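Local coordinates for uncharacterized protein (Bacillus thuringiensis serovar kurstaki, PDB 4XE8) that probably polymerises into actin-like filaments that segregate plasmid DNA, binding and hydrolysing nucleotide, as other ParM proteins do, at residues L237-S242 with L262-Y267. The protein carries 2 engineered substitutions. Numbering follows the deposited sequence.
Sequences LGAGTS and LGTNKY. With ADP (adenosine-5'-diphosphate), chain C.
Ala-239 O accepts a hydrogen bond from Asn-265 N at 2.9 Å, nearly straight at the hydrogen (167°) and in the carbonyl plane. Thr-264 N divides itself between two acceptors, Ala-239 O and Gly-238 O, both bonds weak because bent. The Asn-265 amide turns its face to the Ala-239 oxygen, which stands over CG at 3.2 Å; a chi1 of -76°, which sets CG anti to its own carbonyl carbon, brings it there. This is packing, since the angle from ND2 is too poor for a hydrogen bond, while OD1 lies against the Ala-239 methyl. Gly-263 fits where no side chain could: a CB would collide with Ala-239 O and Gly-240 CA, and its CA comes to 3.2 Å from Ala-239 O as a CA-H...O contact.

Nucleotide contacts come from both segments. Ala-239 N points at the diphosphate, with a nearly straight bond to ADP O2B at 3.2 Å and a weak one to O3A. Thr-264 OG1, held between backbone N and carbonyl carbon (chi1 58°), shares a hydrogen bond with ADP O3' at 2.7 Å, while CG2 rests near Gly-238 O. The Gly-Ala-Gly turn of 237-242 is consistent with a phosphate-binding hairpin of the actin fold; 262-267 adds the ribose contact.

At the other end Ser-242 OG touches Leu-262 O at an implausibly short 2.4 Å, so the bond's length and strength are doubtful. A water can donate to Leu-262 O (2.9 Å) or Gly-238 O, though more acceptors surround it than its protons can serve together. Ser-242 OG is also hydrogen-bonded to Gln-351 of helix 337-362, against which Leu-237 and Thr-264 pack through Tyr-347. The contact therefore joins the turn between antiparallel strands 231-237 and 242-248 to the segment leading from strand 251-260 into helix 265-279.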
ATOM      1  N   LEU A 237      -7.725  -1.085   6.709  1.00 18.54           N
ATOM      2  CA  LEU A 237      -8.097  -2.432   6.284  1.00 19.45           C
ATOM      3  C   LEU A 237      -7.221  -2.891   5.122  1.00 20.41           C
ATOM      4  O   LEU A 237      -7.352  -2.395   4.002  1.00 23.36           O
ATOM      5  CB  LEU A 237      -9.576  -2.485   5.894  1.00 17.55           C
ATOM      6  CG  LEU A 237     -10.580  -1.802   6.828  1.00 22.43           C
ATOM      7  CD1 LEU A 237     -12.002  -2.122   6.394  1.00 22.98           C
ATOM      8  CD2 LEU A 237     -10.358  -2.204   8.281  1.00 24.69           C
ATOM      9  N   GLY A 238      -6.332  -3.844   5.392  1.00 22.00           N
ATOM     10  CA  GLY A 238      -5.346  -4.267   4.413  1.00 29.33           C
ATOM     11  C   GLY A 238      -5.551  -5.656   3.835  1.00 26.62           C
ATOM     12  O   GLY A 238      -6.580  -6.294   4.059  1.00 25.94           O
ATOM     13  N   ALA A 239      -4.552  -6.125   3.092  1.00 25.90           N
ATOM     14  CA  ALA A 239      -4.632  -7.399   2.384  1.00 25.69           C
ATOM     15  C   ALA A 239      -4.512  -8.594   3.324  1.00 26.63           C
ATOM     16  O   ALA A 239      -5.326  -9.517   3.274  1.00 26.26           O
ATOM     17  CB  ALA A 239      -3.557  -7.467   1.311  1.00 24.80           C
ATOM     18  N   GLY A 240      -3.492  -8.581   4.174  1.00 28.40           N
ATOM     19  CA  GLY A 240      -3.283  -9.664   5.116  1.00 28.81           C
ATOM     20  C   GLY A 240      -3.475  -9.229   6.555  1.00 29.24           C
ATOM     21  O   GLY A 240      -3.420 -10.049   7.472  1.00 32.39           O
ATOM     22  N   THR A 241      -3.697  -7.934   6.756  1.00 24.60           N
ATOM     23  CA  THR A 241      -3.824  -7.376   8.099  1.00 28.20           C
ATOM     24  C   THR A 241      -4.916  -6.318   8.204  1.00 30.99           C
ATOM     25  O   THR A 241      -5.449  -5.847   7.199  1.00 31.85           O
ATOM     26  CB  THR A 241      -2.502  -6.731   8.572  1.00 24.01           C
ATOM     27  OG1 THR A 241      -2.125  -5.693   7.658  1.00 20.47           O
ATOM     28  CG2 THR A 241      -1.382  -7.762   8.662  1.00 21.45           C
ATOM     29  N   SER A 242      -5.240  -5.953   9.440  1.00 36.70           N
ATOM     30  CA  SER A 242      -6.090  -4.802   9.724  1.00 36.51           C
ATOM     31  C   SER A 242      -5.505  -4.023  10.895  1.00 36.96           C
ATOM     32  O   SER A 242      -5.380  -4.550  12.001  1.00 39.04           O
ATOM     33  CB  SER A 242      -7.526  -5.233  10.032  1.00 37.28           C
ATOM     34  OG  SER A 242      -8.222  -5.586   8.849  1.00 36.74           O
ATOM     35  N   LEU A 262      -6.932  -9.980  10.143  1.00 37.37           N
ATOM     36  CA  LEU A 262      -8.182  -9.859   9.403  1.00 33.62           C
ATOM     37  C   LEU A 262      -7.968  -9.051   8.125  1.00 30.49           C
ATOM     38  O   LEU A 262      -8.188  -7.840   8.094  1.00 29.79           O
ATOM     39  CB  LEU A 262      -9.264  -9.213  10.272  1.00 30.08           C
ATOM     40  CG  LEU A 262     -10.662  -9.083   9.659  1.00 29.35           C
ATOM     41  CD1 LEU A 262     -11.187 -10.441   9.226  1.00 31.49           C
ATOM     42  CD2 LEU A 262     -11.621  -8.421  10.637  1.00 24.14           C
ATOM     43  N   GLY A 263      -7.525  -9.730   7.073  1.00 23.43           N
ATOM     44  CA  GLY A 263      -7.275  -9.080   5.801  1.00 21.79           C
ATOM     45  C   GLY A 263      -8.310  -9.467   4.766  1.00 25.18           C
ATOM     46  O   GLY A 263      -9.308 -10.113   5.084  1.00 33.11           O
ATOM     47  N   THR A 264      -8.070  -9.071   3.522  1.00 19.86           N
ATOM     48  CA  THR A 264      -8.977  -9.390   2.427  1.00 21.50           C
ATOM     49  C   THR A 264      -8.584 -10.690   1.742  1.00 23.79           C
ATOM     50  O   THR A 264      -9.422 -11.359   1.137  1.00 28.24           O
ATOM     51  CB  THR A 264      -9.001  -8.272   1.371  1.00 16.40           C
ATOM     52  OG1 THR A 264      -7.675  -8.066   0.871  1.00 16.70           O
ATOM     53  CG2 THR A 264      -9.510  -6.977   1.974  1.00 13.88           C
ATOM     54  N   ASN A 265      -7.303 -11.035   1.843  1.00 20.90           N
ATOM     55  CA  ASN A 265      -6.731 -12.151   1.094  1.00 25.54           C
ATOM     56  C   ASN A 265      -7.457 -13.474   1.300  1.00 25.40           C
ATOM     57  O   ASN A 265      -7.673 -14.221   0.346  1.00 25.88           O
ATOM     58  CB  ASN A 265      -5.254 -12.319   1.454  1.00 24.49           C
ATOM     59  CG  ASN A 265      -4.371 -11.276   0.794  1.00 27.30           C
ATOM     60  OD1 ASN A 265      -4.806 -10.557  -0.106  1.00 26.78           O
ATOM     61  ND2 ASN A 265      -3.122 -11.192   1.237  1.00 33.78           N
ATOM     62  N   LYS A 266      -7.834 -13.757   2.542  1.00 24.05           N
ATOM     63  CA  LYS A 266      -8.542 -14.991   2.857  1.00 30.85           C
ATOM     64  C   LYS A 266      -9.906 -15.036   2.174  1.00 30.59           C
ATOM     65  O   LYS A 266     -10.356 -16.093   1.729  1.00 27.81           O
ATOM     66  CB  LYS A 266      -8.701 -15.140   4.369  1.00 38.64           C
ATOM     67  CG  LYS A 266      -8.184 -16.460   4.914  1.00 51.65           C
ATOM     68  CD  LYS A 266      -7.732 -16.321   6.359  1.00 58.39           C
ATOM     69  CE  LYS A 266      -6.491 -15.446   6.462  1.00 61.15           C
ATOM     70  NZ  LYS A 266      -6.026 -15.278   7.868  1.00 64.15           N
ATOM     71  N   TYR A 267     -10.560 -13.881   2.094  1.00 24.59           N
ATOM     72  CA  TYR A 267     -11.859 -13.785   1.443  1.00 21.38           C
ATOM     73  C   TYR A 267     -11.698 -13.844  -0.071  1.00 22.90           C
ATOM     74  O   TYR A 267     -12.558 -14.369  -0.776  1.00 26.03           O
ATOM     75  CB  TYR A 267     -12.579 -12.502   1.862  1.00 21.62           C
ATOM     76  CG  TYR A 267     -12.867 -12.436   3.344  1.00 26.41           C
ATOM     77  CD1 TYR A 267     -11.909 -11.976   4.238  1.00 27.62           C
ATOM     78  CD2 TYR A 267     -14.094 -12.843   3.852  1.00 30.75           C
ATOM     79  CE1 TYR A 267     -12.165 -11.921   5.596  1.00 29.06           C
ATOM     80  CE2 TYR A 267     -14.360 -12.790   5.207  1.00 30.35           C
ATOM     81  CZ  TYR A 267     -13.393 -12.329   6.075  1.00 28.67           C
ATOM     82  OH  TYR A 267     -13.656 -12.274   7.424  1.00 27.68           O
TER
HETATM   83  PB  ADP C 501      -1.806  -3.512   2.227  1.00 25.85           P
HETATM   84  O1B ADP C 501      -0.731  -3.783   1.203  1.00 30.23           O
HETATM   85  O2B ADP C 501      -1.834  -4.490   3.384  1.00 20.72           O
HETATM   86  O3B ADP C 501      -1.921  -2.070   2.655  1.00 12.40           O
HETATM   87  PA  ADP C 501      -4.096  -2.648   0.801  1.00 18.90           P
HETATM   88  O1A ADP C 501      -3.333  -1.841  -0.222  1.00 19.63           O
HETATM   89  O2A ADP C 501      -4.787  -1.928   1.936  1.00 21.54           O
HETATM   90  O3A ADP C 501      -3.174  -3.811   1.432  1.00 26.88           O
HETATM   91  O5' ADP C 501      -5.191  -3.526   0.012  1.00 25.77           O
HETATM   92  C5' ADP C 501      -6.245  -4.185   0.708  1.00 26.28           C
HETATM   93  C4' ADP C 501      -7.047  -4.999  -0.299  1.00 24.55           C
HETATM   94  O4' ADP C 501      -7.916  -4.139  -1.039  1.00 24.41           O
HETATM   95  C3' ADP C 501      -6.141  -5.688  -1.305  1.00 23.22           C
HETATM   96  O3' ADP C 501      -6.526  -7.062  -1.392  1.00 19.45           O
HETATM   97  C2' ADP C 501      -6.420  -5.010  -2.631  1.00 24.12           C
HETATM   98  O2' ADP C 501      -6.389  -5.949  -3.708  1.00 26.75           O
HETATM   99  C1' ADP C 501      -7.809  -4.432  -2.432  1.00 20.92           C
HETATM  100  N9  ADP C 501      -8.039  -3.214  -3.246  1.00 20.86           N
HETATM  101  C8  ADP C 501      -7.225  -2.148  -3.372  1.00 19.46           C
HETATM  102  N7  ADP C 501      -7.764  -1.219  -4.208  1.00 18.57           N
HETATM  103  C5  ADP C 501      -8.951  -1.698  -4.631  1.00 21.51           C
HETATM  104  C6  ADP C 501     -10.040  -1.238  -5.524  1.00 21.30           C
HETATM  105  N6  ADP C 501      -9.978  -0.043  -6.158  1.00 23.81           N
HETATM  106  N1  ADP C 501     -11.105  -2.053  -5.685  1.00 23.06           N
HETATM  107  C2  ADP C 501     -11.193  -3.246  -5.069  1.00 19.59           C
HETATM  108  N3  ADP C 501     -10.245  -3.728  -4.249  1.00 16.44           N
HETATM  109  C4  ADP C 501      -9.122  -3.013  -3.997  1.00 23.35           C
HETATM  110  O   HOH W   1      -8.588  -6.039   5.905  1.00 14.36           O